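Local coordinates for protein polymerase X (PDB 2W9M) that probably catalyses DNA synthesis from deoxyribonucleoside triphosphates in DNA repair, and carries a zinc-binding polymerase/histidinol phosphatase (PHP) domain, at residues Leu192-Ala197 with Arg460-Arg465; Leu246-Ser251 with Ala288-Ala293; Glu381-Ile386 with Ile396-Glu401. One frame throughout, in Å; residues are numbered along the deposited sequence.

How the interactions relate
The three contacts illustrate packing within and between the polymerase and PHP parts of one chain. Interaction 1 spans the longest stretch of sequence, joining the polymerase part to a loop of the PHP domain, and interactions 2 and 3 both lie in the chain between its two segments. Interaction 2 belongs to the polymerase part alone, its centre about 28 Å from that of interaction 1, whereas interaction 3 belongs to the PHP domain, about 33 Å from interaction 1 centre to centre. Interactions 2 and 3 lie on opposite sides of the chain's centre, their own centres about 50 Å apart. Interaction 3 reaches two of the zinc ions through Glu401; in interaction 1 the Leu462 side chain stays about 14 Å from a zinc.

Interaction 1 (Leu192-Ala197 with Arg460-Arg465)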
ATOM      1  N   LEU A 192       5.540  -5.798   9.655  1.00 31.47           N
ATOM      2  CA  LEU A 192       6.572  -5.892   8.638  1.00 49.54           C
ATOM      3  C   LEU A 192       5.934  -5.671   7.265  1.00 45.03           C
ATOM      4  O   LEU A 192       4.985  -6.362   6.902  1.00 48.31           O
ATOM      5  CB  LEU A 192       7.252  -7.260   8.708  1.00 37.72           C
ATOM      6  CG  LEU A 192       8.769  -7.245   8.541  1.00 36.58           C
ATOM      7  CD1 LEU A 192       9.388  -6.469   9.683  1.00 39.06           C
ATOM      8  CD2 LEU A 192       9.321  -8.660   8.482  1.00 47.48           C
ATOM      9  N   GLU A 193       6.445  -4.700   6.512  1.00 47.54           N
ATOM     10  CA  GLU A 193       5.898  -4.385   5.190  1.00 50.37           C
ATOM     11  C   GLU A 193       5.776  -5.636   4.317  1.00 35.11           C
ATOM     12  O   GLU A 193       4.878  -5.746   3.483  1.00 44.61           O
ATOM     13  CB  GLU A 193       6.738  -3.313   4.486  1.00 31.84           C
ATOM     14  CG  GLU A 193       8.235  -3.596   4.453  1.00 52.89           C
ATOM     15  CD  GLU A 193       8.955  -3.145   5.718  1.00 62.45           C
ATOM     16  OE1 GLU A 193       8.399  -2.306   6.460  1.00 59.94           O
ATOM     17  OE2 GLU A 193      10.081  -3.627   5.965  1.00 61.79           O
ATOM     18  N   THR A 194       6.687  -6.575   4.524  1.00 36.82           N
ATOM     19  CA  THR A 194       6.637  -7.866   3.859  1.00 34.44           C
ATOM     20  C   THR A 194       6.702  -8.963   4.926  1.00 46.40           C
ATOM     21  O   THR A 194       7.320  -8.774   5.973  1.00 42.39           O
ATOM     22  CB  THR A 194       7.779  -8.007   2.849  1.00 44.49           C
ATOM     23  OG1 THR A 194       7.360  -7.479   1.583  1.00 54.81           O
ATOM     24  CG2 THR A 194       8.154  -9.451   2.675  1.00 44.23           C
ATOM     25  N   VAL A 195       6.056 -10.097   4.666  1.00 38.86           N
ATOM     26  CA  VAL A 195       5.810 -11.095   5.706  1.00 29.83           C
ATOM     27  C   VAL A 195       6.121 -12.530   5.273  1.00 38.68           C
ATOM     28  O   VAL A 195       5.691 -12.974   4.208  1.00 43.47           O
ATOM     29  CB  VAL A 195       4.349 -11.012   6.175  1.00 28.01           C
ATOM     30  CG1 VAL A 195       3.820 -12.381   6.522  1.00 39.96           C
ATOM     31  CG2 VAL A 195       4.225 -10.062   7.349  1.00 29.91           C
ATOM     32  N   ARG A 196       6.858 -13.258   6.109  1.00 31.49           N
ATOM     33  CA  ARG A 196       7.258 -14.624   5.774  1.00 42.13           C
ATOM     34  C   ARG A 196       6.101 -15.614   5.857  1.00 37.44           C
ATOM     35  O   ARG A 196       6.074 -16.610   5.133  1.00 35.41           O
ATOM     36  CB  ARG A 196       8.406 -15.094   6.670  1.00 46.98           C
ATOM     37  CG  ARG A 196       8.115 -15.003   8.160  1.00 68.48           C
ATOM     38  CD  ARG A 196       9.330 -15.421   8.990  1.00 64.37           C
ATOM     39  NE  ARG A 196       9.187 -16.745   9.592  1.00 67.91           N
ATOM     40  CZ  ARG A 196       9.261 -17.892   8.924  1.00 75.66           C
ATOM     41  NH1 ARG A 196       9.464 -17.898   7.613  1.00 79.60           N
ATOM     42  NH2 ARG A 196       9.125 -19.039   9.572  1.00 65.45           N
ATOM     43  N   ALA A 197       5.149 -15.341   6.742  1.00 33.77           N
ATOM     44  CA  ALA A 197       3.999 -16.219   6.906  1.00 28.34           C
ATOM     45  C   ALA A 197       2.902 -15.579   7.746  1.00 30.63           C
ATOM     46  O   ALA A 197       3.137 -14.602   8.455  1.00 34.05           O
ATOM     47  CB  ALA A 197       4.431 -17.536   7.534  1.00 28.49           C
ATOM     48  N   ARG A 460       8.675   2.865  -4.859  1.00 33.51           N
ATOM     49  CA  ARG A 460       8.803   1.431  -4.627  1.00 30.91           C
ATOM     50  C   ARG A 460       7.454   0.707  -4.703  1.00 27.04           C
ATOM     51  O   ARG A 460       6.423   1.268  -4.341  1.00 29.21           O
ATOM     52  CB  ARG A 460       9.436   1.194  -3.253  1.00 24.19           C
ATOM     53  CG  ARG A 460       8.780   0.083  -2.470  1.00 31.10           C
ATOM     54  CD  ARG A 460       8.540   0.484  -1.024  1.00 31.17           C
ATOM     55  NE  ARG A 460       9.605   0.022  -0.141  1.00 43.40           N
ATOM     56  CZ  ARG A 460       9.469  -0.114   1.173  1.00 36.32           C
ATOM     57  NH1 ARG A 460       8.311   0.177   1.753  1.00 26.06           N
ATOM     58  NH2 ARG A 460      10.485  -0.547   1.905  1.00 43.56           N
ATOM     59  N   LEU A 461       7.469  -0.536  -5.179  1.00 27.23           N
ATOM     60  CA  LEU A 461       6.299  -1.412  -5.105  1.00 24.55           C
ATOM     61  C   LEU A 461       6.684  -2.770  -4.524  1.00 16.50           C
ATOM     62  O   LEU A 461       7.300  -3.584  -5.203  1.00 26.97           O
ATOM     63  CB  LEU A 461       5.663  -1.601  -6.483  1.00 18.49           C
ATOM     64  CG  LEU A 461       4.901  -0.401  -7.047  1.00 27.84           C
ATOM     65  CD1 LEU A 461       4.207  -0.784  -8.343  1.00 35.83           C
ATOM     66  CD2 LEU A 461       3.898   0.125  -6.032  1.00 22.00           C
ATOM     67  N   LEU A 462       6.316  -3.012  -3.270  1.00 19.68           N
ATOM     68  CA  LEU A 462       6.690  -4.249  -2.587  1.00 25.36           C
ATOM     69  C   LEU A 462       6.411  -5.506  -3.418  1.00 31.40           C
ATOM     70  O   LEU A 462       5.295  -5.710  -3.891  1.00 24.48           O
ATOM     71  CB  LEU A 462       5.987  -4.364  -1.230  1.00 24.41           C
ATOM     72  CG  LEU A 462       6.545  -3.593  -0.031  1.00 33.62           C
ATOM     73  CD1 LEU A 462       7.970  -3.161  -0.312  1.00 33.14           C
ATOM     74  CD2 LEU A 462       5.693  -2.388   0.319  1.00 24.40           C
ATOM     75  N   LEU A 463       7.436  -6.342  -3.576  1.00 33.23           N
ATOM     76  CA  LEU A 463       7.326  -7.630  -4.265  1.00 31.92           C
ATOM     77  C   LEU A 463       7.235  -7.515  -5.784  1.00 26.00           C
ATOM     78  O   LEU A 463       6.945  -8.500  -6.460  1.00 44.24           O
ATOM     79  CB  LEU A 463       6.138  -8.444  -3.737  1.00 19.89           C
ATOM     80  CG  LEU A 463       6.125  -8.787  -2.248  1.00 35.10           C
ATOM     81  CD1 LEU A 463       4.875  -9.575  -1.895  1.00 37.95           C
ATOM     82  CD2 LEU A 463       7.369  -9.563  -1.862  1.00 27.34           C
ATOM     83  N   ARG A 464       7.479  -6.324  -6.320  1.00 31.87           N
ATOM     84  CA  ARG A 464       7.404  -6.118  -7.765  1.00 23.17           C
ATOM     85  C   ARG A 464       8.620  -5.384  -8.331  1.00 21.40           C
ATOM     86  O   ARG A 464       9.271  -5.868  -9.255  1.00 31.33           O
ATOM     87  CB  ARG A 464       6.111  -5.382  -8.136  1.00 21.96           C
ATOM     88  CG  ARG A 464       6.020  -4.988  -9.606  1.00 33.85           C
ATOM     89  CD  ARG A 464       4.630  -4.480  -9.968  1.00 28.86           C
ATOM     90  NE  ARG A 464       3.624  -5.523  -9.816  1.00 39.05           N
ATOM     91  CZ  ARG A 464       3.290  -6.376 -10.777  1.00 41.45           C
ATOM     92  NH1 ARG A 464       3.881  -6.305 -11.962  1.00 33.59           N
ATOM     93  NH2 ARG A 464       2.366  -7.301 -10.558  1.00 35.90           N
ATOM     94  N   ARG A 465       8.918  -4.214  -7.777  1.00 23.53           N
ATOM     95  CA  ARG A 465      10.057  -3.414  -8.218  1.00 26.90           C
ATOM     96  C   ARG A 465      10.546  -2.514  -7.087  1.00 23.82           C
ATOM     97  O   ARG A 465       9.744  -1.936  -6.360  1.00 33.79           O
ATOM     98  CB  ARG A 465       9.663  -2.538  -9.412  1.00 28.48           C
ATOM     99  CG  ARG A 465       8.587  -1.514  -9.072  1.00 43.12           C
ATOM    100  CD  ARG A 465       8.937  -0.121  -9.571  1.00 39.82           C
ATOM    101  NE  ARG A 465       8.139   0.268 -10.727  1.00 56.23           N
ATOM    102  CZ  ARG A 465       7.018   0.979 -10.655  1.00 56.33           C
ATOM    103  NH1 ARG A 465       6.556   1.382  -9.479  1.00 46.56           N
ATOM    104  NH2 ARG A 465       6.359   1.291 -11.762  1.00 62.15           N
TER
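Where strand 194-203 of the mixed polymerase sheet begins, Thr194 and Glu193 meet Leu462 and Leu463 in a loop that follows strand 453-454 of the PHP domain. The contact is small and runs through side chains, with no hydrogen bond across it. The Thr194 hydroxyl leads: OG1 lies 4.0 Å from Leu463 CD2, and the same oxygen comes within 4.3 Å of Leu462 CG. It gets there because OG1 stands anti to the carbonyl carbon of Thr194, chi1 -88°, while the methyl is anti to the backbone N. Beside it, Glu193 CB rests 4.4 Å from Leu462 CD2.

The two leucines are presented by a type II turn, Leu463 taking the positive phi of its third position. A classic beta bulge closes this turn: Leu461 O accepts from both Arg464 N (3.0 Å) and Arg465 N (3.1 Å), and Leu461 N returns a bond to Arg465 O. The other methyl of Leu462, CD1, sits 3.5 Å above one face of the Arg460 guanidinium, toward its rim. That group and the Glu193 carboxylate are near each other but do not pair; each has a mate elsewhere: Glu193 OE2 forms a salt bridge with Arg500 and Arg460 NH2 one with Asp498, while Arg460 NH1 donates to Arg494 O.

Interaction 2 (Leu246-Ser251 with Ala288-Ala293); sequences LDLLRS and AVVFHA
The ring of Phe291 receives Leu248 at an oblique angle, the methyl CD2 lying 3.6 Å from CE1 and 3.9 Å from CZ of Phe291. The aromatic ring of Phe298 meets the same ring with the two planes at about 55°, so the phenyl has both an aliphatic and an aromatic neighbour. This is helix-against-helix packing in the polymerase part of the chain: helix 243-249, which follows strand 231-238 of the mixed sheet, faces helix 287-293 of the polymerase beta-type thumb. It offers a compact example of one leucine serving two partners. While CD2 attends to the ring, the other branch of Leu248 points at Val290, and these two side chains approach tip to tip. Leu248 CD1 is 3.5 Å from Val290 CG1 and also lies against CB and CG2 of that valine, so the methyl meets the whole fork of the valine. The fork opens this way because CG1 of Val290 is anti to its backbone N, chi1 -180°. With an alanine here, both delta methyls would be gone, and Val290 and the Phe291 ring would probably lose their shared partner and face a gap between the two helices. All three touching residues are buried, and Phe255 of helix 253-264 touches both Leu248 and Phe291, adding a third helix to the apolar cluster. Thr201 bonds Asp247 OD1, tying helix 243-249 back to strand 194-203. That helix gives out just past the contact, at Arg250, the first residue to leave helical torsions, though Arg250 N still bonds Leu246 O at 3.0 Å.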
ATOM      1  N   LEU A 246       5.826 -17.573  25.242  1.00 38.58           N
ATOM      2  CA  LEU A 246       5.607 -17.928  23.849  1.00 32.38           C
ATOM      3  C   LEU A 246       5.404 -16.665  23.013  1.00 36.21           C
ATOM      4  O   LEU A 246       5.923 -16.553  21.906  1.00 30.36           O
ATOM      5  CB  LEU A 246       4.386 -18.840  23.723  1.00 30.64           C
ATOM      6  CG  LEU A 246       4.039 -19.338  22.318  1.00 37.43           C
ATOM      7  CD1 LEU A 246       5.033 -20.399  21.879  1.00 35.15           C
ATOM      8  CD2 LEU A 246       2.621 -19.882  22.276  1.00 32.22           C
ATOM      9  N   ASP A 247       4.655 -15.711  23.558  1.00 28.58           N
ATOM     10  CA  ASP A 247       4.359 -14.473  22.847  1.00 28.30           C
ATOM     11  C   ASP A 247       5.609 -13.632  22.621  1.00 34.73           C
ATOM     12  O   ASP A 247       5.765 -13.015  21.569  1.00 43.81           O
ATOM     13  CB  ASP A 247       3.290 -13.669  23.584  1.00 29.52           C
ATOM     14  CG  ASP A 247       1.916 -14.317  23.500  1.00 56.55           C
ATOM     15  OD1 ASP A 247       1.800 -15.377  22.846  1.00 50.37           O
ATOM     16  OD2 ASP A 247       0.952 -13.771  24.082  1.00 73.94           O
ATOM     17  N   LEU A 248       6.504 -13.613  23.603  1.00 40.01           N
ATOM     18  CA  LEU A 248       7.759 -12.886  23.457  1.00 35.77           C
ATOM     19  C   LEU A 248       8.646 -13.543  22.405  1.00 31.71           C
ATOM     20  O   LEU A 248       9.169 -12.872  21.516  1.00 35.41           O
ATOM     21  CB  LEU A 248       8.505 -12.807  24.790  1.00 37.15           C
ATOM     22  CG  LEU A 248       8.026 -11.758  25.794  1.00 37.76           C
ATOM     23  CD1 LEU A 248       8.934 -11.754  27.007  1.00 41.07           C
ATOM     24  CD2 LEU A 248       8.001 -10.382  25.159  1.00 39.39           C
ATOM     25  N   LEU A 249       8.807 -14.859  22.505  1.00 31.79           N
ATOM     26  CA  LEU A 249       9.684 -15.591  21.593  1.00 36.80           C
ATOM     27  C   LEU A 249       9.207 -15.561  20.143  1.00 30.27           C
ATOM     28  O   LEU A 249      10.022 -15.564  19.225  1.00 39.56           O
ATOM     29  CB  LEU A 249       9.886 -17.034  22.067  1.00 27.59           C
ATOM     30  CG  LEU A 249      10.762 -17.181  23.314  1.00 34.80           C
ATOM     31  CD1 LEU A 249      10.606 -18.553  23.919  1.00 28.35           C
ATOM     32  CD2 LEU A 249      12.224 -16.899  22.991  1.00 36.34           C
ATOM     33  N   ARG A 250       7.894 -15.524  19.940  1.00 33.87           N
ATOM     34  CA  ARG A 250       7.334 -15.498  18.591  1.00 29.17           C
ATOM     35  C   ARG A 250       7.050 -14.067  18.115  1.00 34.47           C
ATOM     36  O   ARG A 250       6.047 -13.821  17.450  1.00 47.91           O
ATOM     37  CB  ARG A 250       6.043 -16.325  18.519  1.00 19.02           C
ATOM     38  CG  ARG A 250       6.134 -17.741  19.081  1.00 30.63           C
ATOM     39  CD  ARG A 250       6.960 -18.672  18.208  1.00 33.10           C
ATOM     40  NE  ARG A 250       6.480 -18.703  16.830  1.00 36.19           N
ATOM     41  CZ  ARG A 250       6.844 -19.607  15.924  1.00 42.00           C
ATOM     42  NH1 ARG A 250       7.691 -20.571  16.249  1.00 39.97           N
ATOM     43  NH2 ARG A 250       6.354 -19.548  14.693  1.00 56.24           N
ATOM     44  N   SER A 251       7.937 -13.131  18.446  1.00 43.76           N
ATOM     45  CA  SER A 251       7.748 -11.723  18.087  1.00 36.60           C
ATOM     46  C   SER A 251       8.257 -11.282  16.704  1.00 44.41           C
ATOM     47  O   SER A 251       7.560 -10.535  16.017  1.00 64.68           O
ATOM     48  CB  SER A 251       8.317 -10.801  19.167  1.00 45.16           C
ATOM     49  OG  SER A 251       7.377 -10.612  20.204  1.00 42.11           O
ATOM     50  N   ALA A 288       3.901  -9.058  29.945  1.00 49.01           N
ATOM     51  CA  ALA A 288       4.237  -8.113  31.009  1.00 49.53           C
ATOM     52  C   ALA A 288       4.893  -8.797  32.206  1.00 47.77           C
ATOM     53  O   ALA A 288       5.793  -8.240  32.837  1.00 41.81           O
ATOM     54  CB  ALA A 288       2.999  -7.352  31.449  1.00 35.27           C
ATOM     55  N   VAL A 289       4.434 -10.005  32.513  1.00 38.35           N
ATOM     56  CA  VAL A 289       4.950 -10.750  33.657  1.00 36.95           C
ATOM     57  C   VAL A 289       6.416 -11.146  33.461  1.00 52.32           C
ATOM     58  O   VAL A 289       7.211 -11.089  34.400  1.00 55.25           O
ATOM     59  CB  VAL A 289       4.100 -12.004  33.938  1.00 41.72           C
ATOM     60  CG1 VAL A 289       4.609 -12.722  35.168  1.00 38.98           C
ATOM     61  CG2 VAL A 289       2.636 -11.628  34.109  1.00 40.71           C
ATOM     62  N   VAL A 290       6.772 -11.542  32.241  1.00 48.99           N
ATOM     63  CA  VAL A 290       8.153 -11.905  31.927  1.00 39.17           C
ATOM     64  C   VAL A 290       9.090 -10.718  32.108  1.00 45.75           C
ATOM     65  O   VAL A 290      10.176 -10.855  32.667  1.00 46.08           O
ATOM     66  CB  VAL A 290       8.300 -12.423  30.487  1.00 33.16           C
ATOM     67  CG1 VAL A 290       9.741 -12.799  30.201  1.00 35.21           C
ATOM     68  CG2 VAL A 290       7.402 -13.606  30.266  1.00 38.34           C
ATOM     69  N   PHE A 291       8.670  -9.555  31.624  1.00 47.16           N
ATOM     70  CA  PHE A 291       9.466  -8.343  31.781  1.00 48.00           C
ATOM     71  C   PHE A 291       9.670  -8.014  33.259  1.00 55.01           C
ATOM     72  O   PHE A 291      10.778  -7.678  33.676  1.00 64.63           O
ATOM     73  CB  PHE A 291       8.816  -7.161  31.057  1.00 45.39           C
ATOM     74  CG  PHE A 291       9.033  -7.159  29.569  1.00 46.56           C
ATOM     75  CD1 PHE A 291       7.998  -7.477  28.701  1.00 44.48           C
ATOM     76  CD2 PHE A 291      10.268  -6.828  29.037  1.00 44.76           C
ATOM     77  CE1 PHE A 291       8.191  -7.469  27.330  1.00 40.63           C
ATOM     78  CE2 PHE A 291      10.470  -6.821  27.663  1.00 45.20           C
ATOM     79  CZ  PHE A 291       9.429  -7.140  26.810  1.00 41.07           C
ATOM     80  N   HIS A 292       8.603  -8.111  34.048  1.00 49.03           N
ATOM     81  CA  HIS A 292       8.697  -7.867  35.487  1.00 61.44           C
ATOM     82  C   HIS A 292       9.697  -8.808  36.144  1.00 56.41           C
ATOM     83  O   HIS A 292      10.482  -8.396  36.996  1.00 60.84           O
ATOM     84  CB  HIS A 292       7.333  -8.015  36.163  1.00 55.46           C
ATOM     85  CG  HIS A 292       6.520  -6.759  36.167  1.00 82.17           C
ATOM     86  ND1 HIS A 292       5.383  -6.603  35.402  1.00 83.70           N
ATOM     87  CD2 HIS A 292       6.678  -5.597  36.846  1.00 95.54           C
ATOM     88  CE1 HIS A 292       4.876  -5.401  35.611  1.00 79.91           C
ATOM     89  NE2 HIS A 292       5.643  -4.771  36.482  1.00104.86           N
ATOM     90  N   ALA A 293       9.665 -10.073  35.739  1.00 50.41           N
ATOM     91  CA  ALA A 293      10.526 -11.098  36.320  1.00 50.91           C
ATOM     92  C   ALA A 293      12.006 -10.870  36.018  1.00 47.09           C
ATOM     93  O   ALA A 293      12.875 -11.275  36.788  1.00 55.64           O
ATOM     94  CB  ALA A 293      10.095 -12.480  35.845  1.00 50.86           C
TER

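Interaction 3 (Glu381-Ile386 with Ile396-Glu401); sequences EQLKEI and IVAGSE. With ZN (zinc ion), chain D; ZN (zinc ion), chain E.
Glu401 OE2 is gripped by a zinc ion at 2.1 Å and by a hydrogen bond with Ser426 OG, while OE1 of the same carboxylate binds a second zinc at 2.2 Å. The carboxylate thus bridges two metals; His332, His334 and Asp516 complete the shell on the OE1 side, and His428 and His456 bind the zinc on the OE2 side. An extended side chain, with CG anti to the backbone N (chi1 -171°), carries the group out to them. Glu401 itself makes no contact with Glu381-Ile386; it is the preceding residues of its strand that pack there. Ala398 CB is the hub, lying 3.5 Å from Leu383 CD2 and 3.8 Å from Ile386 CD1, so two branched side chains about one helical turn apart converge on a single methyl. Farther down, Ile386 CG2 meets Ile396 CG2 at 3.9 Å, the two isoleucines crossing obliquely. In each, CG2 is anti to the backbone N, and in Ile386 this leaves CG1 to lead the delta methyl toward Ala398.

The contact joins two elements of the beta-alpha-beta unit formed by strand 358-364, helix 376-391 and strand 396-403. In the parallel PHP sheet, strand 396-403 lies between 358-364 and 422-426; Ile344 of helix 344-353 touches both isoleucines, and helix 549-561 packs on Val397, whose CB points away from Glu381-Ile386.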
ATOM      1  N   GLU A 381     -14.331  20.421 -14.831  1.00 28.83           N
ATOM      2  CA  GLU A 381     -15.590  19.691 -14.712  1.00 34.42           C
ATOM      3  C   GLU A 381     -15.693  18.918 -13.395  1.00 35.43           C
ATOM      4  O   GLU A 381     -16.766  18.855 -12.790  1.00 41.90           O
ATOM      5  CB  GLU A 381     -15.793  18.751 -15.904  1.00 34.14           C
ATOM      6  CG  GLU A 381     -16.014  19.480 -17.218  1.00 53.89           C
ATOM      7  CD  GLU A 381     -16.423  18.553 -18.352  1.00 79.21           C
ATOM      8  OE1 GLU A 381     -17.437  18.849 -19.022  1.00 85.16           O
ATOM      9  OE2 GLU A 381     -15.736  17.530 -18.575  1.00 64.61           O
ATOM     10  N   GLN A 382     -14.585  18.333 -12.950  1.00 31.54           N
ATOM     11  CA  GLN A 382     -14.579  17.641 -11.664  1.00 33.49           C
ATOM     12  C   GLN A 382     -14.869  18.619 -10.527  1.00 31.83           C
ATOM     13  O   GLN A 382     -15.638  18.315  -9.614  1.00 32.02           O
ATOM     14  CB  GLN A 382     -13.245  16.930 -11.417  1.00 40.21           C
ATOM     15  CG  GLN A 382     -13.180  16.174 -10.088  1.00 30.43           C
ATOM     16  CD  GLN A 382     -11.793  15.631  -9.785  1.00 36.03           C
ATOM     17  OE1 GLN A 382     -10.858  16.385  -9.505  1.00 31.00           O
ATOM     18  NE2 GLN A 382     -11.658  14.314  -9.834  1.00 35.94           N
ATOM     19  N   LEU A 383     -14.252  19.795 -10.595  1.00 28.07           N
ATOM     20  CA  LEU A 383     -14.426  20.812  -9.563  1.00 30.11           C
ATOM     21  C   LEU A 383     -15.881  21.272  -9.465  1.00 40.52           C
ATOM     22  O   LEU A 383     -16.385  21.513  -8.367  1.00 43.91           O
ATOM     23  CB  LEU A 383     -13.477  21.996  -9.794  1.00 29.21           C
ATOM     24  CG  LEU A 383     -11.989  21.710  -9.519  1.00 38.81           C
ATOM     25  CD1 LEU A 383     -11.094  22.802 -10.080  1.00 27.73           C
ATOM     26  CD2 LEU A 383     -11.727  21.522  -8.028  1.00 23.00           C
ATOM     27  N   LYS A 384     -16.558  21.378 -10.607  1.00 33.93           N
ATOM     28  CA  LYS A 384     -17.983  21.698 -10.608  1.00 39.23           C
ATOM     29  C   LYS A 384     -18.776  20.625  -9.865  1.00 44.74           C
ATOM     30  O   LYS A 384     -19.635  20.935  -9.039  1.00 39.35           O
ATOM     31  CB  LYS A 384     -18.514  21.851 -12.037  1.00 44.85           C
ATOM     32  CG  LYS A 384     -18.302  23.232 -12.639  1.00 68.95           C
ATOM     33  CD  LYS A 384     -17.002  23.862 -12.142  1.00 83.41           C
ATOM     34  CE  LYS A 384     -16.498  24.937 -13.093  1.00 87.36           C
ATOM     35  NZ  LYS A 384     -16.101  24.366 -14.415  1.00 78.82           N
ATOM     36  N   GLU A 385     -18.483  19.361 -10.161  1.00 36.26           N
ATOM     37  CA  GLU A 385     -19.144  18.252  -9.478  1.00 35.95           C
ATOM     38  C   GLU A 385     -18.892  18.268  -7.975  1.00 35.54           C
ATOM     39  O   GLU A 385     -19.802  18.022  -7.187  1.00 34.72           O
ATOM     40  CB  GLU A 385     -18.703  16.910 -10.059  1.00 38.51           C
ATOM     41  CG  GLU A 385     -19.020  15.716  -9.163  1.00 37.83           C
ATOM     42  CD  GLU A 385     -18.773  14.386  -9.855  1.00 56.48           C
ATOM     43  OE1 GLU A 385     -18.019  13.555  -9.303  1.00 59.12           O
ATOM     44  OE2 GLU A 385     -19.328  14.175 -10.955  1.00 65.32           O
ATOM     45  N   ILE A 386     -17.656  18.560  -7.579  1.00 38.63           N
ATOM     46  CA  ILE A 386     -17.316  18.617  -6.160  1.00 40.27           C
ATOM     47  C   ILE A 386     -18.092  19.723  -5.442  1.00 35.75           C
ATOM     48  O   ILE A 386     -18.554  19.531  -4.315  1.00 38.30           O
ATOM     49  CB  ILE A 386     -15.802  18.794  -5.931  1.00 29.05           C
ATOM     50  CG1 ILE A 386     -15.054  17.523  -6.347  1.00 28.77           C
ATOM     51  CG2 ILE A 386     -15.528  19.124  -4.470  1.00 21.72           C
ATOM     52  CD1 ILE A 386     -13.541  17.656  -6.319  1.00 20.39           C
ATOM     53  N   ILE A 396     -15.846  17.526   1.540  1.00 34.83           N
ATOM     54  CA  ILE A 396     -14.811  17.235   0.557  1.00 28.64           C
ATOM     55  C   ILE A 396     -13.812  18.384   0.406  1.00 35.94           C
ATOM     56  O   ILE A 396     -14.169  19.558   0.511  1.00 32.96           O
ATOM     57  CB  ILE A 396     -15.415  16.923  -0.837  1.00 33.26           C
ATOM     58  CG1 ILE A 396     -16.500  15.853  -0.731  1.00 35.42           C
ATOM     59  CG2 ILE A 396     -14.330  16.478  -1.809  1.00 27.94           C
ATOM     60  CD1 ILE A 396     -17.135  15.507  -2.057  1.00 29.20           C
ATOM     61  N   VAL A 397     -12.558  18.022   0.159  1.00 42.93           N
ATOM     62  CA  VAL A 397     -11.503  18.976  -0.147  1.00 30.61           C
ATOM     63  C   VAL A 397     -10.928  18.598  -1.515  1.00 32.10           C
ATOM     64  O   VAL A 397     -10.539  17.456  -1.737  1.00 37.97           O
ATOM     65  CB  VAL A 397     -10.408  18.947   0.943  1.00 29.79           C
ATOM     66  CG1 VAL A 397      -9.123  19.562   0.436  1.00 31.81           C
ATOM     67  CG2 VAL A 397     -10.887  19.662   2.199  1.00 26.56           C
ATOM     68  N   ALA A 398     -10.900  19.547  -2.444  1.00 32.02           N
ATOM     69  CA  ALA A 398     -10.502  19.244  -3.815  1.00 27.77           C
ATOM     70  C   ALA A 398      -8.996  19.289  -4.003  1.00 27.22           C
ATOM     71  O   ALA A 398      -8.342  20.281  -3.686  1.00 30.21           O
ATOM     72  CB  ALA A 398     -11.184  20.187  -4.793  1.00 26.38           C
ATOM     73  N   GLY A 399      -8.447  18.206  -4.529  1.00 26.25           N
ATOM     74  CA  GLY A 399      -7.029  18.160  -4.809  1.00 28.74           C
ATOM     75  C   GLY A 399      -6.736  17.494  -6.134  1.00 29.36           C
ATOM     76  O   GLY A 399      -7.642  17.177  -6.908  1.00 30.95           O
ATOM     77  N   SER A 400      -5.453  17.285  -6.396  1.00 21.79           N
ATOM     78  CA  SER A 400      -5.024  16.586  -7.593  1.00 20.64           C
ATOM     79  C   SER A 400      -3.676  15.943  -7.328  1.00 23.47           C
ATOM     80  O   SER A 400      -2.869  16.484  -6.577  1.00 27.77           O
ATOM     81  CB  SER A 400      -4.926  17.562  -8.768  1.00 17.57           C
ATOM     82  OG  SER A 400      -4.311  16.952  -9.887  1.00 32.93           O
ATOM     83  N   GLU A 401      -3.432  14.781  -7.922  1.00 29.34           N
ATOM     84  CA  GLU A 401      -2.098  14.201  -7.862  1.00 21.06           C
ATOM     85  C   GLU A 401      -1.338  14.606  -9.113  1.00 19.68           C
ATOM     86  O   GLU A 401      -1.418  13.938 -10.142  1.00 29.93           O
ATOM     87  CB  GLU A 401      -2.134  12.680  -7.728  1.00 21.14           C
ATOM     88  CG  GLU A 401      -0.757  12.099  -7.457  1.00 19.16           C
ATOM     89  CD  GLU A 401      -0.754  10.596  -7.338  1.00 31.51           C
ATOM     90  OE1 GLU A 401      -1.846   9.993  -7.435  1.00 22.39           O
ATOM     91  OE2 GLU A 401       0.348  10.023  -7.147  1.00 31.18           O
TER
HETATM   92 ZN    ZN D1566      -2.324   8.232  -6.159  1.00 24.88          ZN
HETATM   93 ZN    ZN E1567       0.440   7.913  -7.218  1.00 27.67          ZN